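Side-chain contact in metallophosphoesterase TT1561-like domain-containing protein (Aquifex aeolicus, PDB 2YVT), which is of unknown function but belongs to the calcineurin-like metallophosphoesterase superfamily and so probably hydrolyses phosphoester bonds at a metal centre: residues A[76-81]-A[107-112]. Residues are numbered along the deposited sequence; the frame is centred on the assembly and turned at random.
Sequences ETLDKF and LRAAYE
The methyl of Ala109 fits against Leu78 and Asp79 where two helices of the calcineurin-like metallophosphoesterase fold, 65-86 and 103-112, run side by side; strand 91-95 of the mixed sheet lies between them in the chain. Ala109 CB stands 3.9 Å from Leu78 CB, so the closest apolar touch is at the root of the leucine. Asp79 OD1 also comes to 3.9 Å from Ala109 CB, roughly at right angles to the direction of Leu78 CB. The short alanine side chain is consistent with the close backbone approach, with 6.1 Å between the CA atoms of Asp79 and Ala109; the axes of the two segments cross at -38°.

The polar half of the contact is built on water. Asp79 CG sits beside the backbone N, opposite the carbonyl carbon (chi1 -71°), which carries OD1 over to the second helix. There OD1 accepts from two waters: one also donates to Ala109 O, tying the carboxylate to a helix carbonyl, and the other gives a weak bond to Glu112 OE1. Direct approach of the two acids stops at 4.1 Å between Asp79 OD1 and Glu112 OE1, their carboxylate planes 41° apart. The bridging water probably eases the repulsion expected between them.

Farther out, Arg108 may offset part of the negative charge of Glu112 and probably steadies its carboxylate from one turn earlier in the same helix. Leu43, in a loop, touches Leu78, and Phe82 of helix 65-86 meets Ala109, extending the apolar side of the seam. The salt bridge runs from Arg108 NE to the anti lone pair of Glu112 OE2 at 2.8 Å, with OE2 lying near the guanidinium plane and Tyr111 CD2 over one face of that group.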
loop_
_atom_site.group_PDB
_atom_site.type_symbol
_atom_site.label_atom_id
_atom_site.label_comp_id
_atom_site.label_asym_id
_atom_site.label_seq_id
_atom_site.Cartn_x
_atom_site.Cartn_y
_atom_site.Cartn_z
ATOM N N GLU A 76 8.079 1.297 17.816
ATOM C CA GLU A 76 8.140 -0.093 18.264
ATOM C C GLU A 76 7.317 -0.990 17.336
ATOM O O GLU A 76 7.739 -2.094 16.966
ATOM C CB GLU A 76 7.616 -0.183 19.701
ATOM C CG GLU A 76 7.792 -1.531 20.385
ATOM C CD GLU A 76 7.454 -1.486 21.878
ATOM O OE1 GLU A 76 6.747 -0.553 22.314
ATOM O OE2 GLU A 76 7.903 -2.387 22.619
ATOM N N THR A 77 6.138 -0.505 16.954
ATOM C CA THR A 77 5.227 -1.300 16.140
ATOM C C THR A 77 5.752 -1.429 14.709
ATOM O O THR A 77 5.711 -2.509 14.126
ATOM C CB THR A 77 3.808 -0.715 16.168
ATOM O OG1 THR A 77 3.400 -0.562 17.531
ATOM C CG2 THR A 77 2.814 -1.632 15.448
ATOM N N LEU A 78 6.284 -0.343 14.158
ATOM C CA LEU A 78 6.889 -0.417 12.822
ATOM C C LEU A 78 8.113 -1.327 12.794
ATOM O O LEU A 78 8.292 -2.118 11.858
ATOM C CB LEU A 78 7.258 0.974 12.310
ATOM C CG LEU A 78 6.091 1.863 11.883
ATOM C CD1 LEU A 78 6.603 3.269 11.568
ATOM C CD2 LEU A 78 5.331 1.271 10.703
ATOM N N ASP A 79 8.950 -1.233 13.826
ATOM C CA ASP A 79 10.120 -2.097 13.908
ATOM C C ASP A 79 9.691 -3.560 13.951
ATOM O O ASP A 79 10.287 -4.408 13.281
ATOM C CB ASP A 79 10.961 -1.746 15.134
ATOM C CG ASP A 79 11.687 -0.428 14.993
ATOM O OD1 ASP A 79 11.718 0.152 13.885
ATOM O OD2 ASP A 79 12.235 0.039 16.020
ATOM N N LYS A 80 8.638 -3.847 14.714
ATOM C CA LYS A 80 8.114 -5.211 14.804
ATOM C C LYS A 80 7.562 -5.681 13.464
ATOM O O LYS A 80 7.770 -6.833 13.067
ATOM C CB LYS A 80 7.037 -5.298 15.886
ATOM C CG LYS A 80 6.536 -6.700 16.159
ATOM C CD LYS A 80 5.532 -6.642 17.286
ATOM C CE LYS A 80 4.856 -7.971 17.540
ATOM N NZ LYS A 80 3.843 -7.788 18.627
ATOM N N PHE A 81 6.881 -4.780 12.756
ATOM C CA PHE A 81 6.381 -5.100 11.425
ATOM C C PHE A 81 7.530 -5.462 10.476
ATOM O O PHE A 81 7.472 -6.481 9.795
ATOM C CB PHE A 81 5.579 -3.927 10.851
ATOM C CG PHE A 81 5.297 -4.050 9.374
ATOM C CD1 PHE A 81 4.255 -4.841 8.913
ATOM C CD2 PHE A 81 6.078 -3.363 8.444
ATOM C CE1 PHE A 81 3.992 -4.958 7.547
ATOM C CE2 PHE A 81 5.821 -3.471 7.077
ATOM C CZ PHE A 81 4.780 -4.275 6.629
ATOM N N LEU A 107 9.809 6.154 7.290
ATOM C CA LEU A 107 10.988 5.955 6.447
ATOM C C LEU A 107 12.250 5.669 7.261
ATOM O O LEU A 107 13.114 4.919 6.814
ATOM C CB LEU A 107 11.195 7.138 5.501
ATOM C CG LEU A 107 10.083 7.288 4.458
ATOM C CD1 LEU A 107 10.346 8.500 3.568
ATOM C CD2 LEU A 107 9.878 6.029 3.624
ATOM N N ARG A 108 12.336 6.231 8.464
ATOM C CA ARG A 108 13.438 5.878 9.350
ATOM C C ARG A 108 13.385 4.394 9.721
ATOM O O ARG A 108 14.413 3.718 9.726
ATOM C CB ARG A 108 13.455 6.770 10.594
ATOM C CG ARG A 108 14.507 6.367 11.614
ATOM C CD ARG A 108 15.930 6.598 11.132
ATOM N NE ARG A 108 16.882 5.939 12.030
ATOM C CZ ARG A 108 18.201 6.047 11.938
ATOM N NH1 ARG A 108 18.750 6.819 11.010
ATOM N NH2 ARG A 108 18.985 5.389 12.791
ATOM N N ALA A 109 12.188 3.887 10.011
ATOM C CA ALA A 109 12.018 2.464 10.292
ATOM C C ALA A 109 12.412 1.610 9.085
ATOM O O ALA A 109 13.091 0.592 9.240
ATOM C CB ALA A 109 10.582 2.163 10.736
ATOM N N ALA A 110 12.014 2.046 7.892
ATOM C CA ALA A 110 12.386 1.358 6.653
ATOM C C ALA A 110 13.903 1.318 6.494
ATOM O O ALA A 110 14.483 0.263 6.206
ATOM C CB ALA A 110 11.757 2.045 5.463
ATOM N N TYR A 111 14.544 2.465 6.712
ATOM C CA TYR A 111 15.999 2.557 6.634
ATOM C C TYR A 111 16.671 1.566 7.590
ATOM O O TYR A 111 17.592 0.836 7.210
ATOM C CB TYR A 111 16.448 3.984 6.943
ATOM C CG TYR A 111 17.939 4.128 7.070
ATOM C CD1 TYR A 111 18.734 4.241 5.933
ATOM C CD2 TYR A 111 18.549 4.169 8.319
ATOM C CE1 TYR A 111 20.102 4.380 6.029
ATOM C CE2 TYR A 111 19.925 4.317 8.430
ATOM C CZ TYR A 111 20.693 4.415 7.280
ATOM O OH TYR A 111 22.067 4.555 7.372
ATOM N N GLU A 112 16.204 1.545 8.835
ATOM C CA GLU A 112 16.791 0.696 9.882
ATOM C C GLU A 112 16.665 -0.792 9.582
ATOM O O GLU A 112 17.486 -1.603 10.038
ATOM C CB GLU A 112 16.152 1.006 11.225
ATOM C CG GLU A 112 16.548 2.360 11.772
ATOM C CD GLU A 112 15.998 2.604 13.157
ATOM O OE1 GLU A 112 15.563 1.631 13.812
ATOM O OE2 GLU A 112 16.006 3.765 13.605
HETATM O O HOH W 1 12.815 -1.173 11.462
HETATM O O HOH W 2 12.670 2.752 13.640
#